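Porin (Pseudomonas aeruginosa, PDB 3T24) forms a beta-barrel channel of the OprD porin family in the outer membrane and probably lets small carboxylate-bearing substrates pass. Local coordinates at residues M126-R131 against G290-L295; T172-G177 against F285-G290; K178-V183 against S251-N256. One frame throughout, in Å; residues are numbered along the deposited sequence.

Overall arrangement
The three contacts join loop segments of the barrel; in contact 3 one segment leads into strand 255-267. The centres of contacts 1, 2 and 3 lie progressively farther from the centre of the chain, at about 3, 13 and 21 Å. Contacts 1 and 2 share Gly290 and the loop between strands 270-280 and 310-319. Contacts 2 and 3 share the loop between strands 150-161 and 192-200. Contact 2 is partly buried and mixes backbone bonds, waters and a CH-pi contact. Contacts 1 and 3 lie at surfaces. Contact 1 joins an amide to a carboxylate beside a sulfate, whereas contact 3 uses an asparagine amide to grip backbone.

Contact 1: M126-R131 against G290-L295; sequences MPNDSR and GADPYL. With SO4 (sulfate ion), chain F.
Met126 and Asp292 meet through their backbones, with Asp292 N donating to Met126 O at 2.8 Å, and the two segments have no regular secondary structure here. Water 1 joins Met126 N to Asp292 O. The polar side-chain link is between Asn128 and Asp292. Asn128 ND2 donates to Asp292 OD1 at 2.9 Å, almost straight at 171°. The bond lies in the amide plane and uses the syn lone pair of the carboxylate, although the two planes are 81° apart. The second hydrogen of ND2 goes to Ser130 OG, and Asn128 OD1 receives Ser130 N in an Asx turn. These bonds fix the rotation of the amide. The Met126 chain bends at chi2 (-78°) and again at chi3, and its CG lies 4.0 Å from Tyr294 CD1. The sulfur makes an oblique Met-aromatic contact with that ring.

The sulfate probably came from the crystallisation liquor. Arg131 grips it edge-on, NE to O2 at 2.6 Å and NH2 to O3 at 2.7 Å. Arg163 and Arg391 complete this anion site, consistent with a carboxylate channel. Both segments are loops inside the barrel. Segment 126-131 lies between strands 111-115 and 136-138. Segment 290-295 lies between strands 270-280 and 310-319.

Contact 2: T172-G177 against F285-G290; sequences TITGGG and FAYING
Thr174 and Tyr287 form the middle of this contact between two loops folded within the OprD-family beta-barrel. A single backbone bridge pairs Ile173 with Ile288. Its hydrogen bonds run from Thr174 N to Tyr287 O, 2.9 Å, and from Asn289 N to Thr172 O, 2.8 Å. The second is nearly straight at the hydrogen, 178°, yet its donor sits above the carbonyl plane.

Side chains add to the polar set. Thr174 OG1 also donates to Tyr287 O at 2.9 Å, so one residue grips this carbonyl twice. Its OG1 lies beside its own backbone N (chi1 -51°), which lets both donors reach the same oxygen. Thr172 and Asn289 run side by side, with a weak bond from Asn289 ND2 to Thr172 OG1. Tyr287 OH bonds to Asp303, which also holds Arg179 in a salt bridge. Waters add further bridges: water 3 joins Thr172 N to Asn289 O, and water 6 joins Gly175 N to Asn289 OD1.

Apolar contact is slight. Ile173 CD1 meets Ala286 CB at 4.1 Å. Over one face of the Tyr287 ring, Thr174 makes a CH-pi contact, its CB 4.0 Å from the centroid and 12° off the normal.

Contact 3: K178-V183 against S251-N256; sequences KRQIVV and SSNVDN
An asparagine side chain clamps a loop backbone here: Asn253 presents both ends of its amide to the 178-183 segment. Asn253 ND2 donates to Gln180 O at 3.1 Å, with the acceptor close to the amide plane. Asn253 OD1 accepts from Val182 N at 2.7 Å, and that donor stands above the carbonyl plane. The two bonds fix the rotation of the amide. Asn253 CG sits between its own backbone N and carbonyl carbon (chi1 68°), with the CB turned toward the other segment. Val182 CB packs beside this amide, 3.7 Å from Asn253 ND2.

The clamp joins two loops of the porin barrel, one between strands 150-161 and 192-200, the other leading into strand 255-267. The touching parts run nearly antiparallel, and one backbone bridge pairs Val183 with Ser252. Its bond from Asn253 N to Val182 O is weak, and Ser252 CA also approaches Val182 O, at 3.2 Å. Ser252 OG takes Val254 N in an ST turn and bonds to the carbonyl of Phe217. Gln180 NE2 turns to Asp282 O. Val183 CG2 packs on Ser252 CB at 3.6 Å, while Ile181 CG2 touches Val254 CG2 at 4.2 Å.

Contact 1: M126-R131 against G290-L295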
# COMPACT_ATOMS: atom_id res chain seq x y z
N MET A 126 3.94 2.76 -2.98
CA MET A 126 2.57 2.41 -2.64
C MET A 126 2.15 3.16 -1.39
O MET A 126 2.49 2.77 -0.28
CB MET A 126 2.38 0.89 -2.43
CG MET A 126 2.66 0.08 -3.67
SD MET A 126 1.30 0.12 -4.85
CE MET A 126 0.01 -0.61 -3.85
N PRO A 127 1.42 4.25 -1.58
CA PRO A 127 1.01 5.16 -0.50
C PRO A 127 0.15 4.40 0.49
O PRO A 127 -0.67 3.58 0.09
CB PRO A 127 0.19 6.21 -1.25
CG PRO A 127 0.71 6.17 -2.66
CD PRO A 127 0.98 4.72 -2.91
N ASN A 128 0.35 4.65 1.78
CA ASN A 128 -0.49 4.00 2.77
C ASN A 128 -1.94 4.51 2.78
O ASN A 128 -2.19 5.71 2.69
CB ASN A 128 0.07 4.16 4.17
CG ASN A 128 -0.78 3.44 5.18
OD1 ASN A 128 -1.66 4.03 5.80
ND2 ASN A 128 -0.57 2.14 5.32
N ASP A 129 -2.89 3.58 2.91
CA ASP A 129 -4.27 3.95 3.18
C ASP A 129 -5.00 2.89 4.02
O ASP A 129 -6.12 2.49 3.71
CB ASP A 129 -5.05 4.25 1.89
CG ASP A 129 -6.44 4.80 2.18
OD1 ASP A 129 -6.67 5.20 3.35
OD2 ASP A 129 -7.29 4.86 1.24
N SER A 130 -4.37 2.48 5.09
CA SER A 130 -4.90 1.42 5.93
C SER A 130 -5.49 1.99 7.21
O SER A 130 -6.20 1.28 7.92
CB SER A 130 -3.79 0.42 6.27
OG SER A 130 -2.79 1.04 7.07
N ARG A 131 -5.19 3.25 7.52
CA ARG A 131 -5.75 3.93 8.71
C ARG A 131 -6.99 4.75 8.36
O ARG A 131 -7.79 4.35 7.52
CB ARG A 131 -4.72 4.85 9.36
CG ARG A 131 -3.46 4.18 9.83
CD ARG A 131 -3.73 3.15 10.90
NE ARG A 131 -2.54 2.35 11.16
CZ ARG A 131 -1.76 2.50 12.22
NH1 ARG A 131 -2.06 3.40 13.15
NH2 ARG A 131 -0.69 1.72 12.36
N GLY A 290 6.37 5.72 5.85
CA GLY A 290 4.96 6.01 5.84
C GLY A 290 4.24 5.25 4.74
O GLY A 290 3.06 4.95 4.86
N ALA A 291 4.95 4.92 3.66
CA ALA A 291 4.28 4.18 2.60
C ALA A 291 4.27 2.70 2.93
O ALA A 291 4.86 2.29 3.92
CB ALA A 291 4.97 4.42 1.27
N ASP A 292 3.59 1.92 2.10
CA ASP A 292 3.62 0.46 2.14
C ASP A 292 4.69 -0.07 1.20
O ASP A 292 4.84 0.41 0.06
CB ASP A 292 2.30 -0.13 1.64
CG ASP A 292 1.12 0.21 2.54
OD1 ASP A 292 1.34 0.74 3.64
OD2 ASP A 292 -0.04 -0.05 2.12
N PRO A 293 5.40 -1.13 1.63
CA PRO A 293 6.38 -1.67 0.70
C PRO A 293 5.64 -2.59 -0.22
O PRO A 293 4.80 -3.36 0.22
CB PRO A 293 7.30 -2.48 1.61
CG PRO A 293 6.35 -3.03 2.65
CD PRO A 293 5.22 -2.00 2.81
N TYR A 294 5.96 -2.54 -1.50
CA TYR A 294 5.37 -3.46 -2.43
C TYR A 294 6.06 -4.82 -2.32
O TYR A 294 6.95 -5.13 -3.10
CB TYR A 294 5.52 -2.87 -3.83
CG TYR A 294 4.73 -3.59 -4.88
CD1 TYR A 294 3.35 -3.76 -4.75
CD2 TYR A 294 5.36 -4.07 -6.03
CE1 TYR A 294 2.62 -4.43 -5.74
CE2 TYR A 294 4.64 -4.73 -7.02
CZ TYR A 294 3.27 -4.90 -6.87
OH TYR A 294 2.58 -5.57 -7.86
N LEU A 295 5.63 -5.62 -1.35
CA LEU A 295 6.23 -6.93 -1.07
C LEU A 295 5.14 -7.96 -0.80
O LEU A 295 4.21 -7.70 -0.05
CB LEU A 295 7.17 -6.85 0.16
CG LEU A 295 8.40 -5.93 0.05
CD1 LEU A 295 9.07 -5.70 1.41
CD2 LEU A 295 9.41 -6.46 -0.99
S SO4 F . -0.38 0.25 9.33
O1 SO4 F . -0.07 -0.68 8.25
O2 SO4 F . -1.77 0.70 9.24
O3 SO4 F . -0.24 -0.37 10.64
O4 SO4 F . 0.53 1.39 9.22
O HOH W 1 6.48 1.83 -1.56
O HOH W 2 -2.73 0.73 2.43

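Contact 2: T172-G177 against F285-G290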
# COMPACT_ATOMS: atom_id res chain seq x y z
N THR A 172 11.34 10.60 4.23
CA THR A 172 12.47 9.86 4.74
C THR A 172 12.31 8.41 4.34
O THR A 172 11.39 8.06 3.60
CB THR A 172 12.63 9.94 6.30
OG1 THR A 172 11.43 9.50 6.95
CG2 THR A 172 12.95 11.36 6.77
N ILE A 173 13.20 7.57 4.85
CA ILE A 173 13.17 6.17 4.53
C ILE A 173 12.59 5.40 5.72
O ILE A 173 12.74 5.81 6.87
CB ILE A 173 14.58 5.65 4.21
CG1 ILE A 173 14.49 4.37 3.38
CG2 ILE A 173 15.41 5.45 5.52
CD1 ILE A 173 15.85 3.81 2.98
N THR A 174 11.92 4.31 5.45
CA THR A 174 11.50 3.45 6.55
C THR A 174 12.72 2.85 7.24
O THR A 174 13.57 2.25 6.59
CB THR A 174 10.61 2.33 6.04
OG1 THR A 174 9.57 2.89 5.23
CG2 THR A 174 10.00 1.53 7.23
N GLY A 175 12.83 3.03 8.55
CA GLY A 175 13.98 2.52 9.27
C GLY A 175 13.58 1.62 10.43
O GLY A 175 12.41 1.26 10.57
N GLY A 176 14.54 1.26 11.27
CA GLY A 176 14.21 0.57 12.51
C GLY A 176 14.19 -0.95 12.38
O GLY A 176 14.69 -1.48 11.39
N GLY A 177 13.61 -1.62 13.38
CA GLY A 177 13.62 -3.07 13.46
C GLY A 177 15.02 -3.63 13.20
O GLY A 177 16.01 -3.08 13.66
N PHE A 285 14.66 -4.25 2.75
CA PHE A 285 14.01 -3.50 1.66
C PHE A 285 13.91 -1.98 1.88
O PHE A 285 13.65 -1.52 3.00
CB PHE A 285 12.62 -4.07 1.43
CG PHE A 285 11.95 -3.56 0.19
CD1 PHE A 285 12.49 -3.81 -1.06
CD2 PHE A 285 10.76 -2.84 0.27
CE1 PHE A 285 11.87 -3.34 -2.22
CE2 PHE A 285 10.13 -2.39 -0.86
CZ PHE A 285 10.67 -2.64 -2.11
N ALA A 286 14.12 -1.21 0.82
CA ALA A 286 14.05 0.26 0.89
C ALA A 286 12.71 0.82 0.40
O ALA A 286 12.30 0.54 -0.74
CB ALA A 286 15.19 0.89 0.11
N TYR A 287 12.04 1.61 1.25
CA TYR A 287 10.80 2.29 0.83
C TYR A 287 10.48 3.54 1.64
O TYR A 287 10.90 3.66 2.79
CB TYR A 287 9.59 1.33 0.79
CG TYR A 287 9.21 0.67 2.12
CD1 TYR A 287 8.01 1.00 2.76
CD2 TYR A 287 10.01 -0.30 2.70
CE1 TYR A 287 7.64 0.38 3.94
CE2 TYR A 287 9.65 -0.92 3.88
CZ TYR A 287 8.46 -0.58 4.51
OH TYR A 287 8.09 -1.20 5.70
N ILE A 288 9.76 4.48 1.02
CA ILE A 288 9.46 5.76 1.68
C ILE A 288 8.80 5.52 3.02
O ILE A 288 7.89 4.70 3.16
CB ILE A 288 8.58 6.71 0.78
CG1 ILE A 288 9.38 7.13 -0.46
CG2 ILE A 288 8.14 7.96 1.54
CD1 ILE A 288 8.51 7.41 -1.67
N ASN A 289 9.28 6.24 4.03
CA ASN A 289 8.73 6.12 5.36
C ASN A 289 7.27 6.58 5.37
O ASN A 289 6.97 7.69 4.95
CB ASN A 289 9.55 6.96 6.33
CG ASN A 289 9.10 6.78 7.76
OD1 ASN A 289 8.74 5.69 8.16
ND2 ASN A 289 9.06 7.85 8.51
N GLY A 290 6.37 5.72 5.85
CA GLY A 290 4.96 6.01 5.84
C GLY A 290 4.24 5.25 4.74
O GLY A 290 3.06 4.95 4.86
O HOH W 3 8.47 9.96 4.10
O HOH W 4 13.12 1.31 4.06
O HOH W 5 6.59 3.00 5.99
O HOH W 6 10.76 4.37 9.87

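Contact 3: K178-V183 against S251-N256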
# COMPACT_ATOMS: atom_id res chain seq x y z
N LYS A 178 15.11 -4.69 12.43
CA LYS A 178 16.42 -5.20 12.05
C LYS A 178 16.69 -4.99 10.56
O LYS A 178 17.38 -5.79 9.93
CB LYS A 178 16.52 -6.69 12.43
CG LYS A 178 16.37 -6.94 13.92
CD LYS A 178 17.51 -6.27 14.69
CE LYS A 178 17.42 -6.61 16.16
NZ LYS A 178 18.56 -6.06 16.90
N ARG A 179 16.11 -3.92 10.00
CA ARG A 179 16.32 -3.55 8.60
C ARG A 179 17.77 -3.14 8.42
O ARG A 179 18.36 -3.29 7.35
CB ARG A 179 15.41 -2.37 8.18
CG ARG A 179 13.93 -2.71 8.15
CD ARG A 179 13.05 -1.51 7.75
NE ARG A 179 11.63 -1.89 7.66
CZ ARG A 179 10.79 -1.73 8.67
NH1 ARG A 179 11.22 -1.19 9.79
NH2 ARG A 179 9.53 -2.09 8.57
N GLN A 180 18.32 -2.59 9.49
CA GLN A 180 19.72 -2.29 9.50
C GLN A 180 20.05 -1.18 8.46
O GLN A 180 21.18 -1.05 7.95
CB GLN A 180 20.38 -3.63 9.26
CG GLN A 180 21.41 -3.64 8.28
CD GLN A 180 22.68 -3.26 8.88
OE1 GLN A 180 22.72 -2.73 9.99
NE2 GLN A 180 23.75 -3.49 8.16
N ILE A 181 19.04 -0.37 8.18
CA ILE A 181 19.22 0.81 7.35
C ILE A 181 19.76 1.98 8.18
O ILE A 181 19.22 2.36 9.20
CB ILE A 181 17.92 1.23 6.69
CG1 ILE A 181 17.56 0.20 5.61
CG2 ILE A 181 18.06 2.62 6.12
CD1 ILE A 181 16.15 0.27 5.18
N VAL A 182 20.87 2.51 7.72
CA VAL A 182 21.56 3.53 8.49
C VAL A 182 21.77 4.75 7.61
O VAL A 182 22.23 4.66 6.48
CB VAL A 182 22.95 3.01 9.04
CG1 VAL A 182 23.75 4.15 9.61
CG2 VAL A 182 22.73 1.95 10.11
N VAL A 183 21.46 5.90 8.18
CA VAL A 183 21.36 7.11 7.41
C VAL A 183 22.10 8.22 8.14
O VAL A 183 22.13 8.23 9.38
CB VAL A 183 19.83 7.42 7.22
CG1 VAL A 183 19.46 8.82 7.62
CG2 VAL A 183 19.37 7.05 5.82
N SER A 251 24.20 8.99 1.13
CA SER A 251 24.10 9.35 2.54
C SER A 251 23.40 8.29 3.37
O SER A 251 23.02 8.57 4.49
CB SER A 251 23.43 10.71 2.71
OG SER A 251 24.21 11.75 2.13
N SER A 252 23.25 7.08 2.81
CA SER A 252 22.78 5.92 3.57
C SER A 252 23.68 4.72 3.32
O SER A 252 24.67 4.84 2.64
CB SER A 252 21.36 5.55 3.18
OG SER A 252 21.34 4.98 1.89
N ASN A 253 23.30 3.56 3.85
CA ASN A 253 24.05 2.32 3.60
C ASN A 253 23.16 1.32 2.88
O ASN A 253 23.47 0.13 2.82
CB ASN A 253 24.54 1.69 4.92
CG ASN A 253 23.38 1.15 5.76
OD1 ASN A 253 22.22 1.59 5.62
ND2 ASN A 253 23.69 0.21 6.66
N VAL A 254 22.04 1.81 2.35
CA VAL A 254 21.10 0.94 1.67
C VAL A 254 21.79 0.02 0.66
O VAL A 254 22.56 0.47 -0.18
CB VAL A 254 19.96 1.75 0.98
CG1 VAL A 254 19.22 0.88 -0.05
CG2 VAL A 254 18.99 2.33 2.03
N ASP A 255 21.48 -1.26 0.75
CA ASP A 255 22.06 -2.25 -0.15
C ASP A 255 21.23 -3.53 -0.07
O ASP A 255 21.39 -4.34 0.86
CB ASP A 255 23.51 -2.54 0.24
CG ASP A 255 24.04 -3.81 -0.40
OD1 ASP A 255 23.83 -3.97 -1.62
OD2 ASP A 255 24.64 -4.64 0.32
N ASN A 256 20.31 -3.70 -1.01
CA ASN A 256 19.31 -4.73 -0.87
C ASN A 256 18.85 -5.32 -2.18
O ASN A 256 18.67 -4.61 -3.17
CB ASN A 256 18.09 -4.17 -0.09
CG ASN A 256 16.91 -5.14 -0.04
OD1 ASN A 256 15.93 -5.01 -0.80
ND2 ASN A 256 16.97 -6.09 0.88